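Local structure of ribonucleoside-diphosphate reductase subunit beta (Clostridium botulinum, 6ZJK) at residues I202-Y207 with R236-H241; R195-N200 with V243-I248; S210-F215 with T229-I234; N104-V109 with I206-G211. The protein probably supplies, as the diiron small subunit of a class I ribonucleotide reductase, the radical needed to convert ribonucleoside diphosphates into deoxyribonucleoside diphosphates. All coordinates share one frame; numbering follows the deposited sequence.

Contact 1 (I202-Y207 with R236-H241); sequences ILEGIY and RDEVTH. With FE (Fe (III) ion), chain G.
E204 from one helix and E238 and H241 from the other converge on a single iron(III) ion and are arranged around it. E204 OE2 lies 2.1 Å from the iron, while H241 coordinates through ND1 at 2.4 Å. E238 binds through OE2 at 2.5 Å; its OE1 stays 3.4 Å from the metal, so this carboxylate is essentially monodentate. The two carboxylate planes stand 72° apart, and OE2 of E204 and OE2 of E238 come within 3.0 Å of each other, which the shared cation probably makes tolerable. Against H241, the E204 carboxylate is turned by only 31°, and its OE2 sits at the edge of the imidazole, near the ring plane. E204 OE1 rests on H241 CB at 3.2 Å. E238 gets to the metal by a bend: CG is anti to the backbone N (chi1 -162°), and the chain then folds at chi2, laying CG beside the carbonyl oxygen of E204. That oxygen is buried without a polar partner in the model, at a widened pi-type turn spanning 203-207. E137 completes the protein ligands, and water 1, 2.2 Å from the iron, adds a further one. Behind the first shell, H241 NE2 is hydrogen-bonded to Q136, which, with the ND1–iron bond, helps fix the ring's rotation. This is the carboxylate-rich four-helix ferritin-like site of R2 proteins: helices 190-220 and 225-255 face helix 124-151, the source of E137, Q136 and Q133, while I202 and I206 pack outward on helix 262-287.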
# COMPACT_ATOMS: atom_id res chain seq x y z
N ILE A 202 -11.10 -15.24 7.60
CA ILE A 202 -10.89 -16.67 7.46
C ILE A 202 -9.57 -16.97 6.77
O ILE A 202 -8.79 -17.70 7.27
CB ILE A 202 -12.04 -17.32 6.72
CG1 ILE A 202 -13.25 -17.37 7.62
CG2 ILE A 202 -11.66 -18.70 6.29
CD1 ILE A 202 -14.53 -17.54 6.89
N LEU A 203 -9.32 -16.30 5.67
CA LEU A 203 -8.12 -16.47 4.88
C LEU A 203 -6.87 -16.34 5.68
O LEU A 203 -6.08 -17.18 5.67
CB LEU A 203 -8.11 -15.54 3.70
CG LEU A 203 -6.88 -15.49 2.80
CD1 LEU A 203 -7.23 -14.91 1.47
CD2 LEU A 203 -5.70 -14.80 3.37
N GLU A 204 -6.78 -15.31 6.46
CA GLU A 204 -5.64 -15.04 7.28
C GLU A 204 -5.52 -15.83 8.54
O GLU A 204 -4.46 -16.15 8.93
CB GLU A 204 -5.71 -13.58 7.64
CG GLU A 204 -5.83 -12.74 6.39
CD GLU A 204 -5.26 -11.37 6.48
OE1 GLU A 204 -5.80 -10.62 7.26
OE2 GLU A 204 -4.31 -11.05 5.75
N GLY A 205 -6.62 -16.09 9.20
CA GLY A 205 -6.59 -16.81 10.45
C GLY A 205 -6.66 -18.31 10.33
O GLY A 205 -6.46 -19.01 11.33
N ILE A 206 -6.95 -18.83 9.13
CA ILE A 206 -7.09 -20.28 8.95
C ILE A 206 -6.17 -20.80 7.84
O ILE A 206 -5.33 -21.67 8.09
CB ILE A 206 -8.55 -20.66 8.66
CG1 ILE A 206 -9.45 -20.22 9.83
CG2 ILE A 206 -8.67 -22.18 8.43
CD1 ILE A 206 -9.12 -20.89 11.16
N TYR A 207 -6.31 -20.26 6.62
CA TYR A 207 -5.57 -20.84 5.48
C TYR A 207 -4.07 -20.66 5.67
O TYR A 207 -3.31 -21.61 5.49
CB TYR A 207 -6.02 -20.22 4.15
CG TYR A 207 -7.51 -20.35 3.85
CD1 TYR A 207 -8.28 -21.35 4.43
CD2 TYR A 207 -8.15 -19.45 3.00
CE1 TYR A 207 -9.64 -21.46 4.16
CE2 TYR A 207 -9.51 -19.55 2.73
CZ TYR A 207 -10.25 -20.56 3.31
OH TYR A 207 -11.60 -20.68 3.06
N ARG A 236 4.38 -13.33 11.98
CA ARG A 236 4.35 -12.11 12.73
C ARG A 236 3.44 -11.03 12.11
O ARG A 236 2.56 -10.56 12.76
CB ARG A 236 5.71 -11.60 12.99
CG ARG A 236 5.74 -10.43 13.91
CD ARG A 236 7.13 -10.02 14.24
NE ARG A 236 7.82 -9.38 13.15
CZ ARG A 236 9.03 -8.89 13.25
NH1 ARG A 236 9.64 -8.93 14.37
NH2 ARG A 236 9.62 -8.33 12.25
N ASP A 237 3.58 -10.74 10.84
CA ASP A 237 2.73 -9.81 10.19
C ASP A 237 1.30 -10.32 10.23
O ASP A 237 0.43 -9.59 10.47
CB ASP A 237 3.11 -9.56 8.72
CG ASP A 237 4.41 -8.79 8.51
OD1 ASP A 237 4.99 -8.21 9.38
OD2 ASP A 237 4.86 -8.80 7.40
N GLU A 238 1.06 -11.59 9.99
CA GLU A 238 -0.28 -12.12 9.99
C GLU A 238 -1.06 -11.91 11.28
O GLU A 238 -2.20 -11.71 11.26
CB GLU A 238 -0.26 -13.58 9.59
CG GLU A 238 -1.57 -14.12 9.15
CD GLU A 238 -1.91 -13.74 7.73
OE1 GLU A 238 -1.45 -14.32 6.76
OE2 GLU A 238 -2.61 -12.80 7.55
N VAL A 239 -0.41 -11.97 12.41
CA VAL A 239 -1.04 -11.71 13.66
C VAL A 239 -1.66 -10.32 13.71
O VAL A 239 -2.75 -10.20 14.10
CB VAL A 239 -0.08 -11.87 14.80
CG1 VAL A 239 -0.70 -11.34 16.06
CG2 VAL A 239 0.21 -13.33 14.96
N THR A 240 -0.95 -9.33 13.21
CA THR A 240 -1.41 -7.97 13.13
C THR A 240 -2.55 -7.84 12.16
O THR A 240 -3.42 -7.11 12.39
CB THR A 240 -0.29 -6.98 12.85
OG1 THR A 240 0.15 -7.07 11.50
CG2 THR A 240 0.83 -7.24 13.69
N HIS A 241 -2.57 -8.62 11.10
CA HIS A 241 -3.67 -8.53 10.15
C HIS A 241 -4.95 -9.10 10.73
O HIS A 241 -6.00 -8.70 10.41
CB HIS A 241 -3.38 -9.21 8.82
CG HIS A 241 -2.18 -8.70 8.09
ND1 HIS A 241 -1.85 -9.13 6.84
CD2 HIS A 241 -1.25 -7.79 8.43
CE1 HIS A 241 -0.75 -8.53 6.45
NE2 HIS A 241 -0.35 -7.73 7.41
FE FE G . -2.18 -11.17 5.64
O HOH W 1 -0.13 -11.66 6.11

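Contact 2 (R195-N200 with V243-I248); sequences RAIMAN and VLFQNI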
# COMPACT_ATOMS: atom_id res chain seq x y z
N ARG A 195 -19.62 -10.08 3.88
CA ARG A 195 -19.20 -11.44 3.62
C ARG A 195 -17.74 -11.42 3.16
O ARG A 195 -16.96 -12.24 3.54
CB ARG A 195 -20.12 -12.12 2.61
CG ARG A 195 -21.51 -12.41 3.12
CD ARG A 195 -22.27 -13.37 2.22
NE ARG A 195 -23.15 -12.67 1.30
CZ ARG A 195 -24.43 -12.42 1.54
NH1 ARG A 195 -24.99 -12.80 2.66
NH2 ARG A 195 -25.15 -11.76 0.66
N ALA A 196 -17.35 -10.39 2.45
CA ALA A 196 -15.97 -10.29 2.04
C ALA A 196 -15.05 -10.01 3.20
O ALA A 196 -13.93 -10.41 3.19
CB ALA A 196 -15.81 -9.26 0.99
N ILE A 197 -15.54 -9.32 4.21
CA ILE A 197 -14.73 -9.01 5.33
C ILE A 197 -14.48 -10.26 6.11
O ILE A 197 -13.43 -10.51 6.54
CB ILE A 197 -15.40 -7.96 6.24
CG1 ILE A 197 -15.58 -6.64 5.52
CG2 ILE A 197 -14.62 -7.78 7.51
CD1 ILE A 197 -14.36 -5.84 5.31
N MET A 198 -15.49 -11.08 6.23
CA MET A 198 -15.38 -12.32 6.95
C MET A 198 -14.47 -13.28 6.17
O MET A 198 -13.72 -13.97 6.74
CB MET A 198 -16.78 -12.86 7.26
CG MET A 198 -16.91 -14.08 8.13
SD MET A 198 -16.22 -14.11 9.73
CE MET A 198 -16.14 -15.82 10.04
N ALA A 199 -14.53 -13.24 4.86
CA ALA A 199 -13.66 -14.06 4.02
C ALA A 199 -12.20 -13.77 4.29
O ALA A 199 -11.42 -14.65 4.46
CB ALA A 199 -13.97 -13.82 2.60
N ASN A 200 -11.85 -12.50 4.32
CA ASN A 200 -10.53 -12.09 4.65
C ASN A 200 -10.08 -12.64 5.95
O ASN A 200 -9.00 -13.09 6.05
CB ASN A 200 -10.54 -10.60 4.86
CG ASN A 200 -9.87 -9.87 3.78
OD1 ASN A 200 -8.69 -9.84 3.72
ND2 ASN A 200 -10.64 -9.26 2.93
N VAL A 243 -5.77 -9.19 14.09
CA VAL A 243 -6.30 -8.25 15.02
C VAL A 243 -6.91 -7.05 14.36
O VAL A 243 -7.85 -6.53 14.83
CB VAL A 243 -5.30 -7.80 16.02
CG1 VAL A 243 -5.99 -6.92 17.00
CG2 VAL A 243 -4.73 -8.97 16.74
N LEU A 244 -6.37 -6.61 13.25
CA LEU A 244 -6.97 -5.51 12.50
C LEU A 244 -8.39 -5.86 12.06
O LEU A 244 -9.34 -5.12 12.34
CB LEU A 244 -6.10 -5.13 11.30
CG LEU A 244 -6.58 -4.05 10.31
CD1 LEU A 244 -6.88 -2.75 11.03
CD2 LEU A 244 -5.54 -3.80 9.24
N PHE A 245 -8.55 -7.01 11.42
CA PHE A 245 -9.86 -7.44 10.98
C PHE A 245 -10.81 -7.75 12.16
O PHE A 245 -11.94 -7.51 12.09
CB PHE A 245 -9.81 -8.53 9.92
CG PHE A 245 -9.68 -7.99 8.52
CD1 PHE A 245 -8.53 -7.49 8.08
CD2 PHE A 245 -10.74 -7.94 7.68
CE1 PHE A 245 -8.42 -6.97 6.85
CE2 PHE A 245 -10.63 -7.41 6.44
CZ PHE A 245 -9.47 -6.93 6.02
N GLN A 246 -10.30 -8.26 13.25
CA GLN A 246 -11.13 -8.46 14.44
C GLN A 246 -11.77 -7.13 14.89
O GLN A 246 -12.97 -7.07 15.19
CB GLN A 246 -10.27 -9.06 15.56
CG GLN A 246 -9.99 -10.58 15.39
CD GLN A 246 -8.96 -11.15 16.38
OE1 GLN A 246 -8.46 -10.43 17.26
NE2 GLN A 246 -8.67 -12.47 16.26
N ASN A 247 -10.97 -6.07 14.93
CA ASN A 247 -11.47 -4.76 15.35
C ASN A 247 -12.38 -4.12 14.31
O ASN A 247 -13.38 -3.49 14.65
CB ASN A 247 -10.30 -3.85 15.67
CG ASN A 247 -9.81 -4.08 17.06
OD1 ASN A 247 -10.30 -3.45 17.98
ND2 ASN A 247 -8.84 -4.95 17.23
N ILE A 248 -12.05 -4.27 13.02
CA ILE A 248 -12.93 -3.73 11.99
C ILE A 248 -14.32 -4.36 12.10
O ILE A 248 -15.34 -3.66 12.04
CB ILE A 248 -12.32 -3.92 10.58
CG1 ILE A 248 -11.09 -3.03 10.38
CG2 ILE A 248 -13.34 -3.58 9.52
CD1 ILE A 248 -10.41 -3.22 8.96
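A196 O accepts two donors from N200, the residue whose side chain lies against the ring of F245: the backbone N at 3.2 Å and, weakly, the amide ND2 at 3.5 Å. The other end of that amide is held from outside the pair, OD1 being hydrogen-bonded to Q110 NE2 of helix 90-118. With its rotation restrained in this way, the amide is inclined by just 20° to the F245 ring. N200 CB is 3.6 Å from F245 CE2, and N200 CG is 3.7 Å from F245 CZ; the evidence is thus for a van der Waals contact in which a nearly parallel amide lies against the CE2–CZ end of the ring. I197 meets the same ring differently: its CG2 branch, placed anti to the backbone N (chi1 -63° for CG1), approaches the ring edge close to its plane and comes within 3.9 Å of F245 CD2. Helices 190-220 and 225-255 belong to the ferritin-like helical bundle of R2 proteins and together give three ligands to one iron. F245 fills their interface here, where the CA atoms of I197 and F245 are nearest, 7.6 Å apart. N200 comes within about 7 Å of a bound iron at its nearest side-chain atom. Around the ring, Q133 of helix 124-151 packs on F245, and I117 of helix 90-118 touches both I197 and N200. Y181 of helix 168-186 touches A199 and N200.

Contact 3 (S210-F215 with T229-I234); sequences SGFSFF and TIFKYI
F212 and F231 carry the CA atoms nearest each other, 6.7 Å apart, where the helical segments 210-215 and 229-234 run antiparallel at 154° with axes 10.0 Å from one another. The strongest evidence for close packing is the offset stack of F215 on F231: the ring centroids are 4.1 Å apart and the planes diverge by 9°. Within it, F215 CE2 approaches F231 CZ to 3.5 Å, and each ring has an atom of its partner over its centre. F215 is sandwiched, since F214 brings CD2 over the centre of its opposite face at a height of 3.8 Å. The two stacked rings come from the part of a helical hairpin close to its turn, helices 190-220 and 225-255 being consecutive in the chain and joined by a short turn after residue 220. This hairpin forms two of the helices of the ferritin-like bundle. F212 takes part differently. With CG anti to its carbonyl carbon (chi1 -55°), its ring reaches across the interface and offers an edge, close to whose plane F231 CD1 lies, 3.7 Å from F212 CD1. I234 CG2, the methyl branch anti to the backbone N of I234, comes obliquely to the same ring, 4.1 Å from F212 CE1. F231 therefore has F215 over one face while its CD1 touches F212. Beyond the pair, I99 of helix 90-118 packs on F215 and L103 on F231, I234 packs on H140, S143 and Y144 of helix 124-151, and Y209 meets F212 edge-to-face.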
# COMPACT_ATOMS: atom_id res chain seq x y z
N SER A 210 -2.55 -22.97 8.46
CA SER A 210 -2.33 -24.32 7.96
C SER A 210 -1.01 -24.43 7.20
O SER A 210 -0.29 -25.42 7.32
CB SER A 210 -3.50 -24.74 7.07
OG SER A 210 -3.23 -25.97 6.39
N GLY A 211 -0.74 -23.44 6.34
CA GLY A 211 0.49 -23.49 5.57
C GLY A 211 1.73 -23.37 6.44
O GLY A 211 2.73 -24.06 6.21
N PHE A 212 1.65 -22.54 7.48
CA PHE A 212 2.79 -22.36 8.33
C PHE A 212 3.17 -23.65 9.01
O PHE A 212 4.31 -23.93 9.18
CB PHE A 212 2.65 -21.28 9.43
CG PHE A 212 2.28 -19.91 8.96
CD1 PHE A 212 2.88 -19.35 7.87
CD2 PHE A 212 1.34 -19.19 9.62
CE1 PHE A 212 2.52 -18.11 7.43
CE2 PHE A 212 0.97 -17.95 9.20
CZ PHE A 212 1.57 -17.41 8.09
N SER A 213 2.21 -24.43 9.45
CA SER A 213 2.56 -25.65 10.18
C SER A 213 3.35 -26.63 9.32
O SER A 213 4.09 -27.45 9.87
CB SER A 213 1.30 -26.32 10.76
OG SER A 213 0.46 -26.85 9.75
N PHE A 214 3.22 -26.57 7.99
CA PHE A 214 4.03 -27.44 7.14
C PHE A 214 5.51 -27.05 7.20
O PHE A 214 6.38 -27.91 7.42
CB PHE A 214 3.54 -27.41 5.69
CG PHE A 214 4.46 -28.14 4.72
CD1 PHE A 214 4.49 -29.53 4.69
CD2 PHE A 214 5.29 -27.44 3.84
CE1 PHE A 214 5.34 -30.21 3.83
CE2 PHE A 214 6.15 -28.11 2.97
CZ PHE A 214 6.17 -29.50 2.97
N PHE A 215 5.81 -25.76 7.00
CA PHE A 215 7.20 -25.32 6.97
C PHE A 215 7.86 -25.46 8.33
O PHE A 215 9.03 -25.86 8.41
CB PHE A 215 7.27 -23.88 6.43
CG PHE A 215 6.81 -23.79 5.01
CD1 PHE A 215 7.63 -24.23 3.98
CD2 PHE A 215 5.52 -23.39 4.72
CE1 PHE A 215 7.19 -24.21 2.67
CE2 PHE A 215 5.07 -23.36 3.41
CZ PHE A 215 5.90 -23.77 2.38
N THR A 229 12.43 -19.54 8.75
CA THR A 229 12.65 -18.19 9.28
C THR A 229 11.86 -17.14 8.51
O THR A 229 11.21 -16.27 9.11
CB THR A 229 14.15 -17.87 9.30
OG1 THR A 229 14.80 -18.79 10.19
CG2 THR A 229 14.38 -16.46 9.81
N ILE A 230 11.88 -17.20 7.17
CA ILE A 230 11.02 -16.30 6.40
C ILE A 230 9.56 -16.45 6.83
O ILE A 230 8.86 -15.45 7.02
CB ILE A 230 11.21 -16.54 4.89
CG1 ILE A 230 12.58 -16.04 4.45
CG2 ILE A 230 10.13 -15.83 4.08
CD1 ILE A 230 12.91 -16.31 2.95
N PHE A 231 9.08 -17.69 7.03
CA PHE A 231 7.67 -17.84 7.38
C PHE A 231 7.36 -17.33 8.79
O PHE A 231 6.22 -16.93 9.04
CB PHE A 231 7.19 -19.30 7.19
CG PHE A 231 6.79 -19.59 5.76
CD1 PHE A 231 5.56 -19.15 5.28
CD2 PHE A 231 7.68 -20.20 4.88
CE1 PHE A 231 5.19 -19.35 3.94
CE2 PHE A 231 7.33 -20.42 3.52
CZ PHE A 231 6.09 -19.99 3.06
N LYS A 232 8.33 -17.32 9.71
CA LYS A 232 8.09 -16.68 11.01
C LYS A 232 7.84 -15.19 10.86
O LYS A 232 7.02 -14.61 11.59
CB LYS A 232 9.27 -16.92 11.96
CG LYS A 232 9.42 -18.36 12.44
CD LYS A 232 10.69 -18.49 13.25
CE LYS A 232 10.91 -19.90 13.72
NZ LYS A 232 12.10 -20.02 14.62
N TYR A 233 8.54 -14.53 9.92
CA TYR A 233 8.30 -13.10 9.72
C TYR A 233 6.92 -12.86 9.14
O TYR A 233 6.21 -11.93 9.56
CB TYR A 233 9.39 -12.50 8.82
CG TYR A 233 10.66 -12.18 9.56
CD1 TYR A 233 10.80 -10.97 10.25
CD2 TYR A 233 11.71 -13.07 9.59
CE1 TYR A 233 11.96 -10.66 10.93
CE2 TYR A 233 12.89 -12.78 10.26
CZ TYR A 233 13.00 -11.56 10.93
OH TYR A 233 14.17 -11.27 11.61
N ILE A 234 6.51 -13.72 8.26
CA ILE A 234 5.22 -13.61 7.66
C ILE A 234 4.15 -13.84 8.72
O ILE A 234 3.18 -13.20 8.73
CB ILE A 234 5.03 -14.61 6.55
CG1 ILE A 234 6.08 -14.41 5.44
CG2 ILE A 234 3.68 -14.50 5.93
CD1 ILE A 234 5.75 -15.16 4.20

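Contact 4 (N104-V109 with I206-G211); sequences NFLDSV and IYFYSG. With FE (Fe (III) ion), chain H.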
# COMPACT_ATOMS: atom_id res chain seq x y z
N ASN A 104 1.13 -18.18 -2.56
CA ASN A 104 1.39 -17.06 -3.47
C ASN A 104 0.11 -16.56 -4.10
O ASN A 104 -0.05 -15.35 -4.33
CB ASN A 104 2.38 -17.48 -4.58
CG ASN A 104 2.87 -16.29 -5.43
OD1 ASN A 104 3.45 -15.33 -4.92
ND2 ASN A 104 2.64 -16.37 -6.72
N PHE A 105 -0.82 -17.46 -4.40
CA PHE A 105 -2.13 -17.03 -4.86
C PHE A 105 -2.85 -16.23 -3.78
O PHE A 105 -3.49 -15.20 -4.08
CB PHE A 105 -2.97 -18.24 -5.28
CG PHE A 105 -4.44 -17.96 -5.30
CD1 PHE A 105 -5.03 -17.44 -6.44
CD2 PHE A 105 -5.23 -18.17 -4.17
CE1 PHE A 105 -6.39 -17.16 -6.46
CE2 PHE A 105 -6.57 -17.89 -4.18
CZ PHE A 105 -7.16 -17.39 -5.32
N LEU A 106 -2.73 -16.62 -2.52
CA LEU A 106 -3.44 -15.95 -1.43
C LEU A 106 -3.02 -14.49 -1.24
O LEU A 106 -3.81 -13.63 -1.24
CB LEU A 106 -3.34 -16.72 -0.14
CG LEU A 106 -4.04 -18.06 -0.03
CD1 LEU A 106 -3.95 -18.63 1.34
CD2 LEU A 106 -5.42 -18.13 -0.58
N ASP A 107 -1.74 -14.27 -1.14
CA ASP A 107 -1.20 -12.97 -1.00
C ASP A 107 -1.43 -12.13 -2.27
O ASP A 107 -1.62 -10.98 -2.16
CB ASP A 107 0.24 -13.01 -0.63
CG ASP A 107 0.48 -13.36 0.82
OD1 ASP A 107 -0.09 -12.78 1.71
OD2 ASP A 107 1.28 -14.21 1.08
N SER A 108 -1.44 -12.74 -3.45
CA SER A 108 -1.70 -12.01 -4.64
C SER A 108 -3.10 -11.48 -4.64
O SER A 108 -3.31 -10.38 -4.96
CB SER A 108 -1.40 -12.83 -5.90
OG SER A 108 -0.03 -13.01 -6.07
N VAL A 109 -4.08 -12.28 -4.27
CA VAL A 109 -5.43 -11.78 -4.25
C VAL A 109 -5.67 -10.79 -3.12
O VAL A 109 -6.47 -9.96 -3.23
CB VAL A 109 -6.53 -12.82 -4.24
CG1 VAL A 109 -6.55 -13.63 -5.48
CG2 VAL A 109 -6.46 -13.68 -3.05
N ILE A 206 -6.95 -18.83 9.13
CA ILE A 206 -7.09 -20.28 8.95
C ILE A 206 -6.17 -20.80 7.84
O ILE A 206 -5.33 -21.67 8.09
CB ILE A 206 -8.55 -20.66 8.66
CG1 ILE A 206 -9.45 -20.22 9.83
CG2 ILE A 206 -8.67 -22.18 8.43
CD1 ILE A 206 -9.12 -20.89 11.16
N TYR A 207 -6.31 -20.26 6.62
CA TYR A 207 -5.57 -20.84 5.48
C TYR A 207 -4.07 -20.66 5.67
O TYR A 207 -3.31 -21.61 5.49
CB TYR A 207 -6.02 -20.22 4.15
CG TYR A 207 -7.51 -20.35 3.85
CD1 TYR A 207 -8.28 -21.35 4.43
CD2 TYR A 207 -8.15 -19.45 3.00
CE1 TYR A 207 -9.64 -21.46 4.16
CE2 TYR A 207 -9.51 -19.55 2.73
CZ TYR A 207 -10.25 -20.56 3.31
OH TYR A 207 -11.60 -20.68 3.06
N PHE A 208 -3.68 -19.50 6.14
CA PHE A 208 -2.31 -19.26 6.31
C PHE A 208 -1.70 -20.05 7.43
O PHE A 208 -0.61 -20.46 7.31
CB PHE A 208 -1.98 -17.76 6.39
CG PHE A 208 -1.44 -17.20 5.13
CD1 PHE A 208 -0.14 -17.35 4.80
CD2 PHE A 208 -2.24 -16.58 4.28
CE1 PHE A 208 0.33 -16.87 3.62
CE2 PHE A 208 -1.79 -16.12 3.09
CZ PHE A 208 -0.51 -16.26 2.77
N TYR A 209 -2.43 -20.24 8.51
CA TYR A 209 -1.95 -20.98 9.67
C TYR A 209 -1.73 -22.44 9.31
O TYR A 209 -0.84 -23.03 9.76
CB TYR A 209 -2.84 -20.74 10.90
CG TYR A 209 -2.44 -19.50 11.62
CD1 TYR A 209 -2.84 -18.29 11.17
CD2 TYR A 209 -1.64 -19.54 12.70
CE1 TYR A 209 -2.45 -17.14 11.79
CE2 TYR A 209 -1.26 -18.40 13.34
CZ TYR A 209 -1.67 -17.20 12.86
OH TYR A 209 -1.29 -16.09 13.47
N SER A 210 -2.55 -22.97 8.46
CA SER A 210 -2.33 -24.32 7.96
C SER A 210 -1.01 -24.43 7.20
O SER A 210 -0.29 -25.42 7.32
CB SER A 210 -3.50 -24.74 7.07
OG SER A 210 -3.23 -25.97 6.39
N GLY A 211 -0.74 -23.44 6.34
CA GLY A 211 0.49 -23.49 5.57
C GLY A 211 1.73 -23.37 6.44
O GLY A 211 2.73 -24.06 6.21
FE FE H . 0.32 -12.28 3.82
O HOH W 1 -0.13 -11.66 6.11
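Chi1 values of -68° for L106 and -76° for D107 place each CG anti to its own carbonyl carbon and send both side chains to F208. L106 lies alongside F208 with the two side chains running in opposing senses, L106 CB 3.6 Å from F208 CE2. The CD1 branch of L106 continues to Y207 CB at 3.8 Å. D107 contacts the end of the ring: its OD2 is 3.2 Å from F208 CZ, an oblique approach. The other oxygen is the metal ligand: OD1 binds an iron(III) ion at 2.2 Å beside E137 and H140, with water 1 at 2.4 Å. A hydrogen bond between OD2 and Y144 OH together with the metal bond restrains the carboxylate's rotation, and so probably helps position OD1. Segments 104-109 and 206-211, on helices 90-118 and 190-220, run antiparallel at 148° within the ferritin-like bundle, and F208 forms a hydrophobic wall of the diiron site, touching E238 as well. The far side of helix 90-118 faces the dimer partner: S108 OG and N104 ND2 hydrogen-bond to the backbone of R49 of the second subunit, and F105 meets F29 of that subunit edge-to-face.

All four contacts are buried, and they differ in chemistry rather than in exposure. Contacts 2, 1 and 3 follow one another along the same antiparallel pair, helices 190-220 and 225-255: an amide and aromatic packing at one end, metal ligands in the middle, a phenylalanine cluster at the other. Contact 4 shares only helix 190-220 with them and brings in helix 90-118, which faces the second subunit. Contacts 1 and 4 serve different irons of one diiron centre, joined by water 1, and their side chains touch where E238 OE1 lies 3.3 Å from F208 CG. Contacts 2 and 3, with centres 21 Å apart, bind no metal.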